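Local coordinates for aspartokinase (Synechocystis, PDB 3L76), which probably catalyses the ATP-dependent phosphorylation of aspartate to 4-phospho-L-aspartate, and binds lysine and threonine in pockets around its ACT domains, at residues Glu265-Gln270 with Ile355-Ile360; Phe376-Asp381 with Ala410-Ala415. All blocks are in the same frame, centred on the assembly; numbering follows the deposited sequence.

Contact 1 (Glu265-Gln270 with Ile355-Ile360); sequences EYDADQ and IAKIAI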
# COMPACT_ATOMS: atom_id res chain seq x y z
N GLU A 265 37.61 -3.23 18.58
CA GLU A 265 39.02 -2.97 18.26
C GLU A 265 39.94 -3.01 19.47
O GLU A 265 39.53 -2.66 20.57
CB GLU A 265 39.13 -1.64 17.53
CG GLU A 265 38.47 -1.68 16.18
CD GLU A 265 38.31 -0.31 15.56
OE1 GLU A 265 38.70 0.67 16.19
OE2 GLU A 265 37.77 -0.22 14.44
N TYR A 266 41.18 -3.45 19.26
CA TYR A 266 42.15 -3.58 20.35
C TYR A 266 43.54 -3.24 19.85
O TYR A 266 43.97 -3.78 18.85
CB TYR A 266 42.14 -4.99 20.94
CG TYR A 266 43.35 -5.35 21.79
CD1 TYR A 266 43.73 -4.60 22.89
CD2 TYR A 266 44.09 -6.48 21.49
CE1 TYR A 266 44.83 -4.96 23.67
CE2 TYR A 266 45.18 -6.84 22.25
CZ TYR A 266 45.55 -6.08 23.34
OH TYR A 266 46.64 -6.45 24.08
N ASP A 267 44.24 -2.35 20.57
CA ASP A 267 45.59 -1.91 20.19
C ASP A 267 46.49 -1.86 21.42
O ASP A 267 46.33 -1.00 22.30
CB ASP A 267 45.54 -0.54 19.52
CG ASP A 267 46.90 -0.04 19.09
OD1 ASP A 267 47.92 -0.71 19.35
OD2 ASP A 267 46.93 1.05 18.50
N ALA A 268 47.44 -2.77 21.47
CA ALA A 268 48.31 -2.87 22.65
C ALA A 268 49.55 -1.98 22.54
O ALA A 268 50.24 -1.72 23.53
CB ALA A 268 48.69 -4.32 22.90
N ASP A 269 49.84 -1.51 21.33
CA ASP A 269 51.01 -0.69 21.10
C ASP A 269 50.67 0.76 21.43
O ASP A 269 50.51 1.61 20.54
CB ASP A 269 51.47 -0.85 19.65
CG ASP A 269 52.81 -0.19 19.39
OD1 ASP A 269 53.50 0.19 20.36
OD2 ASP A 269 53.15 -0.05 18.21
N GLN A 270 50.53 1.03 22.73
CA GLN A 270 50.08 2.32 23.23
C GLN A 270 50.84 2.67 24.51
O GLN A 270 51.16 1.80 25.31
CB GLN A 270 48.56 2.28 23.53
CG GLN A 270 47.67 2.13 22.31
CD GLN A 270 47.21 3.47 21.73
OE1 GLN A 270 47.00 4.44 22.45
NE2 GLN A 270 47.01 3.50 20.41
N ILE A 355 49.27 0.12 29.15
CA ILE A 355 47.89 0.35 28.78
C ILE A 355 47.55 -0.32 27.45
O ILE A 355 48.43 -0.70 26.67
CB ILE A 355 47.61 1.85 28.64
CG1 ILE A 355 48.58 2.47 27.63
CG2 ILE A 355 47.70 2.52 29.98
CD1 ILE A 355 48.28 3.91 27.27
N ALA A 356 46.25 -0.45 27.19
CA ALA A 356 45.77 -0.86 25.88
C ALA A 356 44.62 0.05 25.54
O ALA A 356 43.96 0.61 26.42
CB ALA A 356 45.33 -2.32 25.88
N LYS A 357 44.38 0.23 24.24
CA LYS A 357 43.19 0.92 23.78
C LYS A 357 42.18 -0.08 23.23
O LYS A 357 42.51 -0.92 22.38
CB LYS A 357 43.56 1.95 22.72
CG LYS A 357 42.35 2.72 22.24
CD LYS A 357 42.69 3.67 21.09
CE LYS A 357 43.33 2.94 19.92
NZ LYS A 357 43.37 3.82 18.73
N ILE A 358 40.96 -0.03 23.74
CA ILE A 358 39.88 -0.83 23.16
C ILE A 358 38.78 0.09 22.68
O ILE A 358 38.62 1.19 23.19
CB ILE A 358 39.30 -1.86 24.14
CG1 ILE A 358 38.73 -1.16 25.36
CG2 ILE A 358 40.36 -2.86 24.55
CD1 ILE A 358 38.28 -2.11 26.43
N ALA A 359 38.03 -0.37 21.68
CA ALA A 359 36.93 0.44 21.15
C ALA A 359 35.79 -0.41 20.64
O ALA A 359 35.98 -1.58 20.25
CB ALA A 359 37.44 1.33 20.06
N ILE A 360 34.61 0.19 20.63
CA ILE A 360 33.52 -0.34 19.83
C ILE A 360 33.29 0.66 18.72
O ILE A 360 33.41 1.87 18.92
CB ILE A 360 32.25 -0.56 20.66
CG1 ILE A 360 31.76 0.78 21.25
CG2 ILE A 360 32.52 -1.60 21.75
CD1 ILE A 360 30.47 0.65 22.05
O HOH W 1 45.28 2.41 17.14

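Contact 2 (Phe376-Asp381 with Ala410-Ala415); sequences FKTLAD and AALSNA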
# COMPACT_ATOMS: atom_id res chain seq x y z
N PHE A 376 30.38 0.29 28.71
CA PHE A 376 30.82 0.47 30.11
C PHE A 376 30.33 -0.62 31.05
O PHE A 376 31.07 -1.08 31.91
CB PHE A 376 30.42 1.86 30.64
CG PHE A 376 30.84 3.01 29.73
CD1 PHE A 376 31.91 2.86 28.84
CD2 PHE A 376 30.18 4.23 29.78
CE1 PHE A 376 32.30 3.92 28.01
CE2 PHE A 376 30.56 5.30 28.96
CZ PHE A 376 31.61 5.15 28.08
N LYS A 377 29.07 -1.03 30.90
CA LYS A 377 28.52 -2.11 31.72
C LYS A 377 29.25 -3.43 31.47
O LYS A 377 29.61 -4.15 32.40
CB LYS A 377 27.02 -2.28 31.47
CG LYS A 377 26.39 -3.46 32.20
CD LYS A 377 25.04 -3.86 31.58
CE LYS A 377 24.51 -5.19 32.15
NZ LYS A 377 24.25 -5.12 33.62
N THR A 378 29.47 -3.76 30.19
CA THR A 378 30.16 -4.98 29.82
C THR A 378 31.53 -5.07 30.48
O THR A 378 31.88 -6.11 31.04
CB THR A 378 30.33 -5.09 28.30
OG1 THR A 378 29.05 -4.95 27.68
CG2 THR A 378 30.91 -6.44 27.93
N LEU A 379 32.31 -4.00 30.41
CA LEU A 379 33.61 -3.93 31.07
C LEU A 379 33.47 -4.01 32.59
O LEU A 379 34.20 -4.76 33.26
CB LEU A 379 34.36 -2.67 30.67
CG LEU A 379 34.66 -2.57 29.17
CD1 LEU A 379 35.38 -1.31 28.84
CD2 LEU A 379 35.46 -3.76 28.71
N ALA A 380 32.54 -3.25 33.13
CA ALA A 380 32.29 -3.30 34.58
C ALA A 380 31.92 -4.69 35.04
O ALA A 380 32.38 -5.16 36.08
CB ALA A 380 31.22 -2.31 34.99
N ASP A 381 31.07 -5.37 34.28
CA ASP A 381 30.59 -6.69 34.69
C ASP A 381 31.73 -7.68 34.70
O ASP A 381 31.68 -8.69 35.41
CB ASP A 381 29.46 -7.19 33.80
CG ASP A 381 28.17 -6.45 34.03
OD1 ASP A 381 27.97 -5.94 35.16
OD2 ASP A 381 27.36 -6.37 33.08
N ALA A 410 37.04 -10.05 25.00
CA ALA A 410 36.16 -11.21 24.90
C ALA A 410 34.77 -10.77 25.30
O ALA A 410 33.79 -11.16 24.65
CB ALA A 410 36.62 -12.33 25.81
N ALA A 411 34.69 -9.97 26.36
CA ALA A 411 33.40 -9.53 26.88
C ALA A 411 32.67 -8.64 25.90
O ALA A 411 31.46 -8.75 25.76
CB ALA A 411 33.55 -8.82 28.20
N LEU A 412 33.40 -7.76 25.22
CA LEU A 412 32.78 -6.85 24.26
C LEU A 412 32.38 -7.61 23.00
O LEU A 412 31.32 -7.37 22.43
CB LEU A 412 33.74 -5.71 23.92
CG LEU A 412 33.98 -4.70 25.04
CD1 LEU A 412 35.06 -3.73 24.65
CD2 LEU A 412 32.69 -3.96 25.36
N SER A 413 33.25 -8.52 22.60
CA SER A 413 33.01 -9.36 21.44
C SER A 413 31.68 -10.12 21.60
O SER A 413 30.84 -10.12 20.69
CB SER A 413 34.20 -10.31 21.25
OG SER A 413 34.00 -11.14 20.13
N ASN A 414 31.49 -10.74 22.76
CA ASN A 414 30.24 -11.45 23.12
C ASN A 414 29.02 -10.56 23.26
O ASN A 414 27.96 -10.86 22.72
CB ASN A 414 30.38 -12.20 24.44
CG ASN A 414 30.80 -13.64 24.25
OD1 ASN A 414 31.16 -14.06 23.15
ND2 ASN A 414 30.76 -14.41 25.33
N ALA A 415 29.15 -9.47 24.01
CA ALA A 415 27.99 -8.63 24.27
C ALA A 415 27.43 -7.97 23.02
O ALA A 415 26.24 -7.76 22.92
CB ALA A 415 28.32 -7.57 25.31

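Contact 1 (Glu265-Gln270 with Ile355-Ile360)
Lys357 leaves its strand with CG anti to the backbone N (chi1 -178°) and bends at its third torsion (57°). This carries CE and NZ back over Asp267 and Gln270 of the neighbouring segment. CE lies 4.1 Å from CB of Asp267 and 3.8 Å from NE2 of Gln270. A water links NZ of Lys357 to OD2 of Asp267, whose charges are too far apart for a direct salt bridge.

The Asp267 carboxylate is used twice within its own segment. OD1 takes the backbone N of Asp269 in an Asx turn. OD2 takes NE2 of Gln270 from above the carboxylate plane, with the bond lying near the Gln270 amide plane. Gln270 packs its backbone O and CB against CG1 and CD1 of Ile355.

The backbones run antiparallel, at 168°. Glu265 and Ala359 form one hydrogen-bonded pair, and Asp267 and Lys357 another. N of Asp267 meets O of Lys357 at 2.9 Å. Tyr266 and Ile358 form the non-hydrogen-bonded pair between them and lie on the opposite face from Lys357. The ring of Tyr266 meets CB of Ala356 edge-on, CE1 being 3.5 Å away. Its OH is hydrogen-bonded to OE1 of Gln402. Glu265 puts OE1 near CB of Ala359, but its salt bridge is with Lys395.

NZ of Lys357 also makes salt bridges with Asp300 and Glu565, and OD2 of Asp300 is shared with NE2 of Gln270. These two salt bridges, with Asp267 as a further negative charge nearby, would favour a charged ammonium group on this buried side chain.

Contact 2 (Phe376-Asp381 with Ala410-Ala415)
The peptide group between Ala411 and Leu412 is the flat group of the contact, and the methyl CG2 of Thr378 lies over one of its faces. CG2 is 3.5 Å from C of Ala411. The same methyl packs against CB of Ala411 at 3.6 Å.

In Thr378, OG1 stands anti to the carbonyl carbon (chi1 -54°), which leaves CG2 anti to the backbone N. CG2 therefore lies against the other helix, among Ala411, Leu412 and Ala415. OG1 turns back to its own helix, where it is hydrogen-bonded to O of Lys374. OG1 also lies 3.6 Å from CB of Ala415. No hydrogen bond runs between the two segments. Lys374 does tie the helices together, since its NZ is hydrogen-bonded to O of Ala415.

On the buried side, the two leucines meet. Leu379 and Leu412 pass at a slant. CG and CD1 of Leu412 meet CD2 of Leu379, each at 4.1 Å. The CD2 methyl of Leu412 comes alongside CB of Thr378 at 3.9 Å. Leu412 thus spans both residues. Cutting Leu412 back to an alanine removes CG and both methyls, and is likely to open a gap beside Thr378 and leave CD2 of Leu379 without its partner across the contact.

The axes of the two short segments approach to 9.2 Å, with 131° between their N-to-C directions. Both leucines also touch Ile358 in strand 348-361. Helices 371-381 and 405-415 are thus the two helices that lie side by side on one face of the antiparallel sheet in an ACT domain.

Both contacts belong to the same ACT-type unit, and their centres lie about 14 Å apart. Ile358 joins them. Its CD1 packs 3.9 Å from CD1 of Leu379 and 4.0 Å from CD1 of Leu412, so the strands of contact 1 are covered on this face by the helix pair of contact 2. Strand 263-267 fits the edge position given to the fourth strand of the fold. Bound lysine and threonine, probably allosteric effectors, lie nearby. The side chain of Lys357 is about 7 Å from a bound lysine, and its partners Asp300 and Glu565 line that pocket. The side chain of Leu379 is about 7 Å from a bound threonine.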